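CYTH domain-containing protein (PDB 2EEN) is of unknown function but, as a CYTH-domain protein related to class IV adenylyl cyclases, probably binds and processes a triphosphate-containing substrate. Local coordinates at residues L6-V18 with E159-L173. Residues are numbered along the deposited sequence; the frame is centred on the assembly and turned at random.
Sequences LKGYANDEIFEKV and ELGVEKFERRSYLEL
Gly8 and Phe165 face each other as a non-hydrogen-bonded antiparallel pair, CA to CA 4.0 Å, framed by Glu166 N to Lys7 O and Tyr9 N to Lys164 O. This single bridge brings the segment between helices 146-160 and 170-176 alongside outermost strand 3-9 of the CYTH antiparallel sheet. Gly8, with no side chain, lets Val162 CG1 settle 3.7 Å from Gly8 CA. Tyr9 pushes its ring edge toward Glu166, its OH donating to Glu166 OE1 (2.7 Å) on the anti side, while the Lys164 chain crosses the Tyr9 side chain at about a right angle, Lys164 CE 3.4 Å from Tyr9 CB. Arg168 grips the Glu166 carboxylate side-on, NE to OE2 (2.6 Å) and NH2 to OE1, and NH1 pairs with Glu176. Shortening Glu166 to an alanine would probably cost Tyr9 OH this acceptor and leave Arg168 less firmly held, with Glu176 still on NH1. Lys7, bent at chi3 (69°), brings NZ over one face of Tyr170, 3.5 Å from the ring centroid, in a cation-pi contact; NZ also donates to Arg168 O (3.0 Å). Tyr170 OH is hydrogen-bonded to Asp125 OD2. Beyond the bridge, Ile14 CD1 meets Val162 CG2, and extended Lys17 donates from NZ to Glu159 O at 2.9 Å.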
loop_
_atom_site.group_PDB
_atom_site.type_symbol
_atom_site.label_atom_id
_atom_site.label_comp_id
_atom_site.label_asym_id
_atom_site.label_seq_id
_atom_site.Cartn_x
_atom_site.Cartn_y
_atom_site.Cartn_z
ATOM N N LEU A 6 -5.136 22.267 -11.472
ATOM C CA LEU A 6 -6.187 23.265 -11.353
ATOM C C LEU A 6 -7.463 22.631 -11.870
ATOM O O LEU A 6 -7.433 21.805 -12.782
ATOM C CB LEU A 6 -5.880 24.504 -12.196
ATOM C CG LEU A 6 -4.744 25.429 -11.784
ATOM C CD1 LEU A 6 -4.714 26.614 -12.742
ATOM C CD2 LEU A 6 -4.953 25.904 -10.362
ATOM N N LYS A 7 -8.588 23.024 -11.289
ATOM C CA LYS A 7 -9.875 22.495 -11.696
ATOM C C LYS A 7 -10.887 23.617 -11.812
ATOM O O LYS A 7 -10.859 24.573 -11.037
ATOM C CB LYS A 7 -10.368 21.463 -10.676
ATOM C CG LYS A 7 -11.782 20.948 -10.937
ATOM C CD LYS A 7 -12.093 19.701 -10.108
ATOM C CE LYS A 7 -12.209 20.003 -8.622
ATOM N NZ LYS A 7 -12.412 18.741 -7.838
ATOM N N GLY A 8 -11.777 23.491 -12.786
ATOM C CA GLY A 8 -12.814 24.480 -12.981
ATOM C C GLY A 8 -14.124 23.801 -13.319
ATOM O O GLY A 8 -14.141 22.642 -13.737
ATOM N N TYR A 9 -15.232 24.497 -13.106
ATOM C CA TYR A 9 -16.525 23.932 -13.448
ATOM C C TYR A 9 -16.619 24.020 -14.959
ATOM O O TYR A 9 -16.086 24.955 -15.560
ATOM C CB TYR A 9 -17.663 24.728 -12.798
ATOM C CG TYR A 9 -17.771 24.497 -11.314
ATOM C CD1 TYR A 9 -16.869 25.087 -10.429
ATOM C CD2 TYR A 9 -18.741 23.643 -10.795
ATOM C CE1 TYR A 9 -16.928 24.833 -9.065
ATOM C CE2 TYR A 9 -18.806 23.378 -9.431
ATOM C CZ TYR A 9 -17.898 23.974 -8.575
ATOM O OH TYR A 9 -17.941 23.701 -7.228
ATOM N N ALA A 10 -17.280 23.049 -15.578
ATOM C CA ALA A 10 -17.406 23.041 -17.026
ATOM C C ALA A 10 -18.837 22.836 -17.506
ATOM O O ALA A 10 -19.783 22.819 -16.714
ATOM C CB ALA A 10 -16.488 21.966 -17.625
ATOM N N ASN A 11 -18.978 22.676 -18.817
ATOM C CA ASN A 11 -20.268 22.491 -19.460
ATOM C C ASN A 11 -20.013 21.979 -20.870
ATOM O O ASN A 11 -18.858 21.855 -21.282
ATOM C CB ASN A 11 -21.003 23.826 -19.528
ATOM C CG ASN A 11 -20.148 24.924 -20.140
ATOM O OD1 ASN A 11 -19.580 24.753 -21.221
ATOM N ND2 ASN A 11 -20.051 26.055 -19.453
ATOM N N ASP A 12 -21.081 21.694 -21.612
ATOM C CA ASP A 12 -20.941 21.188 -22.976
ATOM C C ASP A 12 -20.087 22.107 -23.845
ATOM O O ASP A 12 -19.339 21.641 -24.708
ATOM C CB ASP A 12 -22.315 21.011 -23.635
ATOM C CG ASP A 12 -23.129 19.898 -23.002
ATOM O OD1 ASP A 12 -22.562 18.815 -22.747
ATOM O OD2 ASP A 12 -24.341 20.102 -22.772
ATOM N N GLU A 13 -20.212 23.409 -23.618
ATOM C CA GLU A 13 -19.461 24.405 -24.373
ATOM C C GLU A 13 -17.956 24.239 -24.187
ATOM O O GLU A 13 -17.205 24.176 -25.163
ATOM C CB GLU A 13 -19.876 25.812 -23.934
ATOM C CG GLU A 13 -18.994 26.928 -24.470
ATOM C CD GLU A 13 -19.323 28.273 -23.844
ATOM O OE1 GLU A 13 -20.393 28.833 -24.168
ATOM O OE2 GLU A 13 -18.514 28.767 -23.029
ATOM N N ILE A 14 -17.518 24.179 -22.934
ATOM C CA ILE A 14 -16.096 24.028 -22.639
ATOM C C ILE A 14 -15.595 22.679 -23.145
ATOM O O ILE A 14 -14.506 22.587 -23.716
ATOM C CB ILE A 14 -15.832 24.159 -21.119
ATOM C CG1 ILE A 14 -16.084 25.606 -20.686
ATOM C CG2 ILE A 14 -14.402 23.751 -20.792
ATOM C CD1 ILE A 14 -15.989 25.845 -19.193
ATOM N N PHE A 15 -16.395 21.639 -22.935
ATOM C CA PHE A 15 -16.038 20.295 -23.382
ATOM C C PHE A 15 -15.810 20.266 -24.891
ATOM O O PHE A 15 -14.800 19.743 -25.363
ATOM C CB PHE A 15 -17.142 19.299 -23.003
ATOM C CG PHE A 15 -17.025 18.761 -21.595
ATOM C CD1 PHE A 15 -16.348 19.472 -20.612
ATOM C CD2 PHE A 15 -17.605 17.541 -21.258
ATOM C CE1 PHE A 15 -16.247 18.979 -19.312
ATOM C CE2 PHE A 15 -17.513 17.038 -19.961
ATOM C CZ PHE A 15 -16.830 17.759 -18.984
ATOM N N GLU A 16 -16.743 20.836 -25.648
ATOM C CA GLU A 16 -16.616 20.848 -27.099
ATOM C C GLU A 16 -15.400 21.621 -27.578
ATOM O O GLU A 16 -14.727 21.201 -28.521
ATOM C CB GLU A 16 -17.864 21.443 -27.751
ATOM C CG GLU A 16 -18.615 20.460 -28.629
ATOM C CD GLU A 16 -17.732 19.814 -29.683
ATOM O OE1 GLU A 16 -17.146 20.545 -30.512
ATOM O OE2 GLU A 16 -17.624 18.570 -29.685
ATOM N N LYS A 17 -15.126 22.752 -26.934
ATOM C CA LYS A 17 -13.991 23.583 -27.315
ATOM C C LYS A 17 -12.699 22.799 -27.133
ATOM O O LYS A 17 -11.787 22.880 -27.954
ATOM C CB LYS A 17 -13.970 24.870 -26.485
ATOM C CG LYS A 17 -12.978 25.910 -26.991
ATOM C CD LYS A 17 -13.166 27.290 -26.384
ATOM C CE LYS A 17 -12.242 28.314 -27.028
ATOM N NZ LYS A 17 -12.358 29.607 -26.303
ATOM N N VAL A 18 -12.625 22.016 -26.066
ATOM C CA VAL A 18 -11.436 21.217 -25.835
ATOM C C VAL A 18 -11.291 20.164 -26.926
ATOM O O VAL A 18 -10.192 19.933 -27.436
ATOM C CB VAL A 18 -11.498 20.520 -24.464
ATOM C CG1 VAL A 18 -10.488 19.392 -24.402
ATOM C CG2 VAL A 18 -11.223 21.538 -23.369
ATOM N N GLU A 159 -8.625 30.517 -21.249
ATOM C CA GLU A 159 -8.699 30.712 -22.689
ATOM C C GLU A 159 -9.698 29.748 -23.321
ATOM O O GLU A 159 -10.119 29.939 -24.465
ATOM C CB GLU A 159 -7.323 30.528 -23.324
ATOM C CG GLU A 159 -6.346 31.640 -22.976
ATOM C CD GLU A 159 -6.579 32.958 -23.721
ATOM O OE1 GLU A 159 -7.489 33.067 -24.579
ATOM O OE2 GLU A 159 -5.795 33.891 -23.453
ATOM N N LEU A 160 -10.079 28.716 -22.572
ATOM C CA LEU A 160 -11.045 27.733 -23.048
ATOM C C LEU A 160 -12.460 28.085 -22.607
ATOM O O LEU A 160 -13.430 27.477 -23.058
ATOM C CB LEU A 160 -10.679 26.348 -22.528
ATOM C CG LEU A 160 -9.405 25.759 -23.130
ATOM C CD1 LEU A 160 -9.001 24.518 -22.343
ATOM C CD2 LEU A 160 -9.631 25.436 -24.601
ATOM N N GLY A 161 -12.574 29.063 -21.717
ATOM C CA GLY A 161 -13.882 29.476 -21.251
ATOM C C GLY A 161 -14.166 29.197 -19.789
ATOM O O GLY A 161 -15.252 29.508 -19.298
ATOM N N VAL A 162 -13.204 28.615 -19.084
ATOM C CA VAL A 162 -13.390 28.313 -17.670
ATOM C C VAL A 162 -13.396 29.606 -16.863
ATOM O O VAL A 162 -12.473 30.413 -16.966
ATOM C CB VAL A 162 -12.269 27.394 -17.148
ATOM C CG1 VAL A 162 -12.549 26.996 -15.710
ATOM C CG2 VAL A 162 -12.172 26.156 -18.027
ATOM N N GLU A 163 -14.436 29.792 -16.053
ATOM C CA GLU A 163 -14.580 31.000 -15.242
ATOM C C GLU A 163 -14.518 30.750 -13.741
ATOM O O GLU A 163 -13.941 31.541 -12.995
ATOM C CB GLU A 163 -15.907 31.688 -15.565
ATOM C CG GLU A 163 -16.021 32.204 -16.981
ATOM C CD GLU A 163 -17.404 32.740 -17.281
ATOM O OE1 GLU A 163 -17.917 33.546 -16.474
ATOM O OE2 GLU A 163 -17.979 32.360 -18.322
ATOM N N LYS A 164 -15.126 29.658 -13.294
ATOM C CA LYS A 164 -15.130 29.341 -11.878
ATOM C C LYS A 164 -14.214 28.181 -11.539
ATOM O O LYS A 164 -14.451 27.041 -11.933
ATOM C CB LYS A 164 -16.559 29.062 -11.402
ATOM C CG LYS A 164 -17.412 28.255 -12.362
ATOM C CD LYS A 164 -18.858 28.209 -11.879
ATOM C CE LYS A 164 -19.754 27.448 -12.842
ATOM N NZ LYS A 164 -21.176 27.474 -12.400
ATOM N N PHE A 165 -13.154 28.496 -10.809
ATOM C CA PHE A 165 -12.177 27.509 -10.392
ATOM C C PHE A 165 -12.576 26.904 -9.056
ATOM O O PHE A 165 -13.327 27.508 -8.284
ATOM C CB PHE A 165 -10.800 28.163 -10.315
ATOM C CG PHE A 165 -10.208 28.453 -11.662
ATOM C CD1 PHE A 165 -10.483 29.650 -12.313
ATOM C CD2 PHE A 165 -9.435 27.500 -12.312
ATOM C CE1 PHE A 165 -9.996 29.891 -13.599
ATOM C CE2 PHE A 165 -8.944 27.730 -13.594
ATOM C CZ PHE A 165 -9.226 28.926 -14.240
ATOM N N GLU A 166 -12.068 25.708 -8.787
ATOM C CA GLU A 166 -12.421 25.003 -7.550
ATOM C C GLU A 166 -11.225 24.231 -6.972
ATOM O O GLU A 166 -10.656 23.340 -7.588
ATOM C CB GLU A 166 -13.562 24.027 -7.861
ATOM C CG GLU A 166 -13.981 23.213 -6.638
ATOM C CD GLU A 166 -14.632 24.133 -5.627
ATOM O OE1 GLU A 166 -15.728 24.594 -5.868
ATOM O OE2 GLU A 166 -14.041 24.352 -4.574
ATOM N N ARG A 167 -10.819 24.635 -5.746
ATOM C CA ARG A 167 -9.725 23.928 -5.085
ATOM C C ARG A 167 -10.239 22.740 -4.269
ATOM O O ARG A 167 -9.483 21.901 -3.786
ATOM C CB ARG A 167 -9.038 24.909 -4.128
ATOM C CG ARG A 167 -8.084 25.887 -4.811
ATOM C CD ARG A 167 -7.315 26.731 -3.791
ATOM N NE ARG A 167 -6.508 25.857 -2.945
ATOM C CZ ARG A 167 -5.983 26.344 -1.796
ATOM N NH1 ARG A 167 -6.202 27.595 -1.428
ATOM N NH2 ARG A 167 -5.225 25.545 -1.038
ATOM N N ARG A 168 -11.563 22.722 -4.037
ATOM C CA ARG A 168 -12.131 21.600 -3.309
ATOM C C ARG A 168 -12.191 20.364 -4.202
ATOM O O ARG A 168 -12.533 20.427 -5.373
ATOM C CB ARG A 168 -13.552 21.964 -2.864
ATOM C CG ARG A 168 -13.602 22.874 -1.637
ATOM C CD ARG A 168 -15.036 23.315 -1.320
ATOM N NE ARG A 168 -15.632 23.918 -2.508
ATOM C CZ ARG A 168 -16.921 24.333 -2.469
ATOM N NH1 ARG A 168 -17.648 24.199 -1.371
ATOM N NH2 ARG A 168 -17.449 24.896 -3.558
ATOM N N SER A 169 -11.833 19.240 -3.603
ATOM C CA SER A 169 -11.832 17.966 -4.294
ATOM C C SER A 169 -13.264 17.523 -4.531
ATOM O O SER A 169 -14.198 18.008 -3.879
ATOM C CB SER A 169 -11.131 16.920 -3.437
ATOM O OG SER A 169 -11.806 16.769 -2.198
ATOM N N TYR A 170 -13.441 16.596 -5.463
ATOM C CA TYR A 170 -14.775 16.083 -5.727
ATOM C C TYR A 170 -15.305 15.468 -4.440
ATOM O O TYR A 170 -16.491 15.580 -4.133
ATOM C CB TYR A 170 -14.741 15.024 -6.826
ATOM C CG TYR A 170 -14.337 15.569 -8.171
ATOM C CD1 TYR A 170 -14.929 16.726 -8.681
ATOM C CD2 TYR A 170 -13.377 14.922 -8.945
ATOM C CE1 TYR A 170 -14.574 17.225 -9.924
ATOM C CE2 TYR A 170 -13.016 15.412 -10.192
ATOM C CZ TYR A 170 -13.615 16.560 -10.675
ATOM O OH TYR A 170 -13.250 17.043 -11.903
ATOM N N LEU A 171 -14.419 14.820 -3.687
ATOM C CA LEU A 171 -14.808 14.201 -2.427
ATOM C C LEU A 171 -15.414 15.242 -1.494
ATOM O O LEU A 171 -16.496 15.036 -0.943
ATOM C CB LEU A 171 -13.599 13.557 -1.744
ATOM C CG LEU A 171 -13.847 13.034 -0.325
ATOM C CD1 LEU A 171 -14.888 11.926 -0.367
ATOM C CD2 LEU A 171 -12.542 12.524 0.275
ATOM N N GLU A 172 -14.714 16.356 -1.318
ATOM C CA GLU A 172 -15.198 17.420 -0.439
ATOM C C GLU A 172 -16.527 17.985 -0.916
ATOM O O GLU A 172 -17.418 18.274 -0.114
ATOM C CB GLU A 172 -14.165 18.541 -0.353
ATOM C CG GLU A 172 -12.917 18.164 0.415
ATOM C CD GLU A 172 -11.861 19.252 0.381
ATOM O OE1 GLU A 172 -11.333 19.542 -0.715
ATOM O OE2 GLU A 172 -11.557 19.822 1.450
ATOM N N LEU A 173 -16.648 18.156 -2.224
ATOM C CA LEU A 173 -17.866 18.688 -2.806
ATOM C C LEU A 173 -19.018 17.721 -2.574
ATOM O O LEU A 173 -20.129 18.137 -2.243
ATOM C CB LEU A 173 -17.667 18.924 -4.308
ATOM C CG LEU A 173 -16.682 20.046 -4.635
ATOM C CD1 LEU A 173 -16.434 20.086 -6.126
ATOM C CD2 LEU A 173 -17.236 21.381 -4.149
HETATM O O HOH W 1 -8.109 24.323 -8.693
HETATM O O HOH W 2 -15.964 27.758 -23.938
#